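PDB 4F4F: threonine synthase from Brucella melitensis bv. 1, which probably catalyses the pyridoxal-phosphate-dependent conversion of O-phospho-L-homoserine and water to L-threonine and phosphate, the last step of threonine biosynthesis. Local coordinates for residues Ala284-Asp289 / Ala306-Pro311. Numbering follows the deposited sequence.
Sequences ATNDND and AQTTSP
Asn288 reads the backbone of Ala306 with both ends of its amide: OD1 accepts from Ala306 N (2.9 Å) on a lone pair in the carbonyl plane, while ND2 donates to Ala306 O at 3.0 Å, nearly straight at 172°. Because OD1 accepts from an N-H and ND2 donates to a carbonyl, the two bonds together fix the flip of that amide; Ala306 O lies only 5° out of its plane. A third bond, Asn286 ND2 to Ser310 OG (2.9 Å), also runs close to the plane of its amide.

Within 284-289, Asn286 OD1 is gripped twice, by Asn288 N at 2.8 Å, which closes an Asx turn, and by Asn288 ND2 at 3.0 Å. With CG held between its own N and carbonyl carbon (chi1 70°), Asn286 can serve this turn and Ser310 at once. Facing it, Thr308 OG1 accepts from Ser310 N (3.0 Å) in an ST turn. Asp314 OD1 hydrogen-bonds Thr308 OG1 and, weakly, Asn286 ND2.

The methyl Thr308 CG2 makes van der Waals contact with Asp287 OD2 (3.4 Å) and Asn288 ND2.

Asx and ST turns thus shape the two loops, and asparagine amides tie the C-terminal end of strand 278-285 to the loop approaching the cofactor site, the Ser310 side chain being about 7 Å from bound pyridoxal phosphate.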
ATOM      1  N   ALA A 284       3.680  -3.668 -12.926  1.00 12.90           N
ATOM      2  CA  ALA A 284       2.731  -4.563 -13.587  1.00 13.58           C
ATOM      3  C   ALA A 284       1.310  -4.006 -13.399  1.00 14.07           C
ATOM      4  O   ALA A 284       0.870  -3.779 -12.265  1.00 13.98           O
ATOM      5  CB  ALA A 284       2.832  -5.982 -13.016  1.00 13.46           C
ATOM      6  N   THR A 285       0.608  -3.784 -14.513  1.00 14.77           N
ATOM      7  CA  THR A 285      -0.685  -3.138 -14.480  1.00 15.55           C
ATOM      8  C   THR A 285      -1.725  -4.102 -15.060  1.00 16.42           C
ATOM      9  O   THR A 285      -1.391  -5.048 -15.784  1.00 16.55           O
ATOM     10  CB  THR A 285      -0.714  -1.828 -15.322  1.00 15.60           C
ATOM     11  OG1 THR A 285      -0.922  -2.151 -16.724  1.00 15.94           O
ATOM     12  CG2 THR A 285       0.585  -1.013 -15.109  1.00 15.15           C
ATOM     13  N   ASN A 286      -2.979  -3.837 -14.730  1.00 17.41           N
ATOM     14  CA  ASN A 286      -4.101  -4.422 -15.434  1.00 18.79           C
ATOM     15  C   ASN A 286      -4.478  -3.560 -16.652  1.00 19.99           C
ATOM     16  O   ASN A 286      -3.677  -2.711 -17.072  1.00 19.41           O
ATOM     17  CB  ASN A 286      -5.263  -4.790 -14.466  1.00 19.17           C
ATOM     18  CG  ASN A 286      -6.013  -3.594 -13.873  1.00 19.29           C
ATOM     19  OD1 ASN A 286      -6.129  -2.522 -14.472  1.00 20.06           O
ATOM     20  ND2 ASN A 286      -6.585  -3.812 -12.685  1.00 18.88           N
ATOM     21  N   ASP A 287      -5.655  -3.799 -17.250  1.00 21.36           N
ATOM     22  CA  ASP A 287      -6.136  -2.999 -18.396  1.00 22.72           C
ATOM     23  C   ASP A 287      -6.145  -1.483 -18.142  1.00 22.38           C
ATOM     24  O   ASP A 287      -6.117  -0.695 -19.072  1.00 22.81           O
ATOM     25  CB  ASP A 287      -7.558  -3.455 -18.798  1.00 24.56           C
ATOM     26  CG  ASP A 287      -7.634  -4.956 -19.041  1.00 25.57           C
ATOM     27  OD1 ASP A 287      -7.308  -5.390 -20.150  1.00 27.24           O
ATOM     28  OD2 ASP A 287      -7.937  -5.700 -18.091  1.00 27.91           O
ATOM     29  N   ASN A 288      -6.189  -1.079 -16.881  1.00 21.96           N
ATOM     30  CA  ASN A 288      -6.007   0.329 -16.523  1.00 21.76           C
ATOM     31  C   ASN A 288      -4.508   0.601 -16.480  1.00 20.76           C
ATOM     32  O   ASN A 288      -3.848   0.463 -15.450  1.00 20.89           O
ATOM     33  CB  ASN A 288      -6.674   0.602 -15.186  1.00 22.03           C
ATOM     34  CG  ASN A 288      -8.156   0.335 -15.240  1.00 22.88           C
ATOM     35  OD1 ASN A 288      -8.911   1.164 -15.722  1.00 24.27           O
ATOM     36  ND2 ASN A 288      -8.580  -0.830 -14.764  1.00 23.46           N
ATOM     37  N   ASP A 289      -3.980   0.971 -17.632  1.00 20.54           N
ATOM     38  CA  ASP A 289      -2.563   0.857 -17.893  1.00 19.72           C
ATOM     39  C   ASP A 289      -1.886   2.217 -18.077  1.00 18.84           C
ATOM     40  O   ASP A 289      -0.853   2.304 -18.758  1.00 18.46           O
ATOM     41  CB  ASP A 289      -2.374  -0.038 -19.122  1.00 20.49           C
ATOM     42  CG  ASP A 289      -2.893   0.582 -20.411  1.00 21.36           C
ATOM     43  OD1 ASP A 289      -3.691   1.558 -20.423  1.00 21.15           O
ATOM     44  OD2 ASP A 289      -2.479   0.047 -21.453  1.00 22.43           O
ATOM     45  N   ALA A 306     -11.682   0.727 -16.442  1.00 30.75           N
ATOM     46  CA  ALA A 306     -12.304  -0.587 -16.720  1.00 31.72           C
ATOM     47  C   ALA A 306     -12.384  -1.410 -15.433  1.00 31.01           C
ATOM     48  O   ALA A 306     -11.482  -1.369 -14.603  1.00 30.17           O
ATOM     49  CB  ALA A 306     -11.514  -1.349 -17.783  1.00 31.68           C
ATOM     50  N   GLN A 307     -13.486  -2.121 -15.237  1.00 32.55           N
ATOM     51  CA  GLN A 307     -13.575  -3.065 -14.125  1.00 32.49           C
ATOM     52  C   GLN A 307     -12.902  -4.341 -14.628  1.00 30.97           C
ATOM     53  O   GLN A 307     -13.142  -4.760 -15.750  1.00 31.50           O
ATOM     54  CB  GLN A 307     -15.009  -3.327 -13.683  1.00 35.72           C
ATOM     55  CG  GLN A 307     -15.476  -2.445 -12.533  1.00 38.45           C
ATOM     56  CD  GLN A 307     -15.590  -0.985 -12.914  1.00 41.26           C
ATOM     57  OE1 GLN A 307     -16.423  -0.609 -13.753  1.00 47.45           O
ATOM     58  NE2 GLN A 307     -14.762  -0.144 -12.292  1.00 42.97           N
ATOM     59  N   THR A 308     -12.046  -4.912 -13.799  1.00 27.56           N
ATOM     60  CA  THR A 308     -11.236  -6.064 -14.159  1.00 26.52           C
ATOM     61  C   THR A 308     -11.370  -7.092 -13.041  1.00 25.57           C
ATOM     62  O   THR A 308     -12.164  -6.905 -12.119  1.00 25.58           O
ATOM     63  CB  THR A 308      -9.736  -5.684 -14.295  1.00 25.08           C
ATOM     64  OG1 THR A 308      -9.206  -5.357 -13.006  1.00 23.91           O
ATOM     65  CG2 THR A 308      -9.506  -4.504 -15.297  1.00 24.82           C
ATOM     66  N   THR A 309     -10.579  -8.160 -13.112  1.00 24.23           N
ATOM     67  CA  THR A 309     -10.516  -9.158 -12.060  1.00 23.54           C
ATOM     68  C   THR A 309      -9.453  -8.824 -11.015  1.00 22.71           C
ATOM     69  O   THR A 309      -9.277  -9.566 -10.062  1.00 22.64           O
ATOM     70  CB  THR A 309     -10.263 -10.575 -12.639  1.00 23.59           C
ATOM     71  OG1 THR A 309      -9.145 -10.539 -13.533  1.00 23.03           O
ATOM     72  CG2 THR A 309     -11.565 -11.117 -13.405  1.00 24.64           C
ATOM     73  N   SER A 310      -8.752  -7.701 -11.182  1.00 22.15           N
ATOM     74  CA  SER A 310      -7.797  -7.234 -10.182  1.00 21.31           C
ATOM     75  C   SER A 310      -8.232  -5.844  -9.679  1.00 21.64           C
ATOM     76  O   SER A 310      -7.520  -4.851  -9.920  1.00 20.79           O
ATOM     77  CB  SER A 310      -6.380  -7.205 -10.763  1.00 20.28           C
ATOM     78  OG  SER A 310      -6.324  -6.672 -12.076  1.00 20.22           O
ATOM     79  N   PRO A 311      -9.391  -5.769  -8.972  1.00 22.78           N
ATOM     80  CA  PRO A 311      -9.994  -4.466  -8.650  1.00 23.50           C
ATOM     81  C   PRO A 311      -9.124  -3.517  -7.828  1.00 23.65           C
ATOM     82  O   PRO A 311      -9.280  -2.301  -7.949  1.00 23.46           O
ATOM     83  CB  PRO A 311     -11.258  -4.838  -7.857  1.00 24.58           C
ATOM     84  CG  PRO A 311     -10.944  -6.158  -7.263  1.00 24.10           C
ATOM     85  CD  PRO A 311     -10.171  -6.861  -8.368  1.00 23.62           C
TER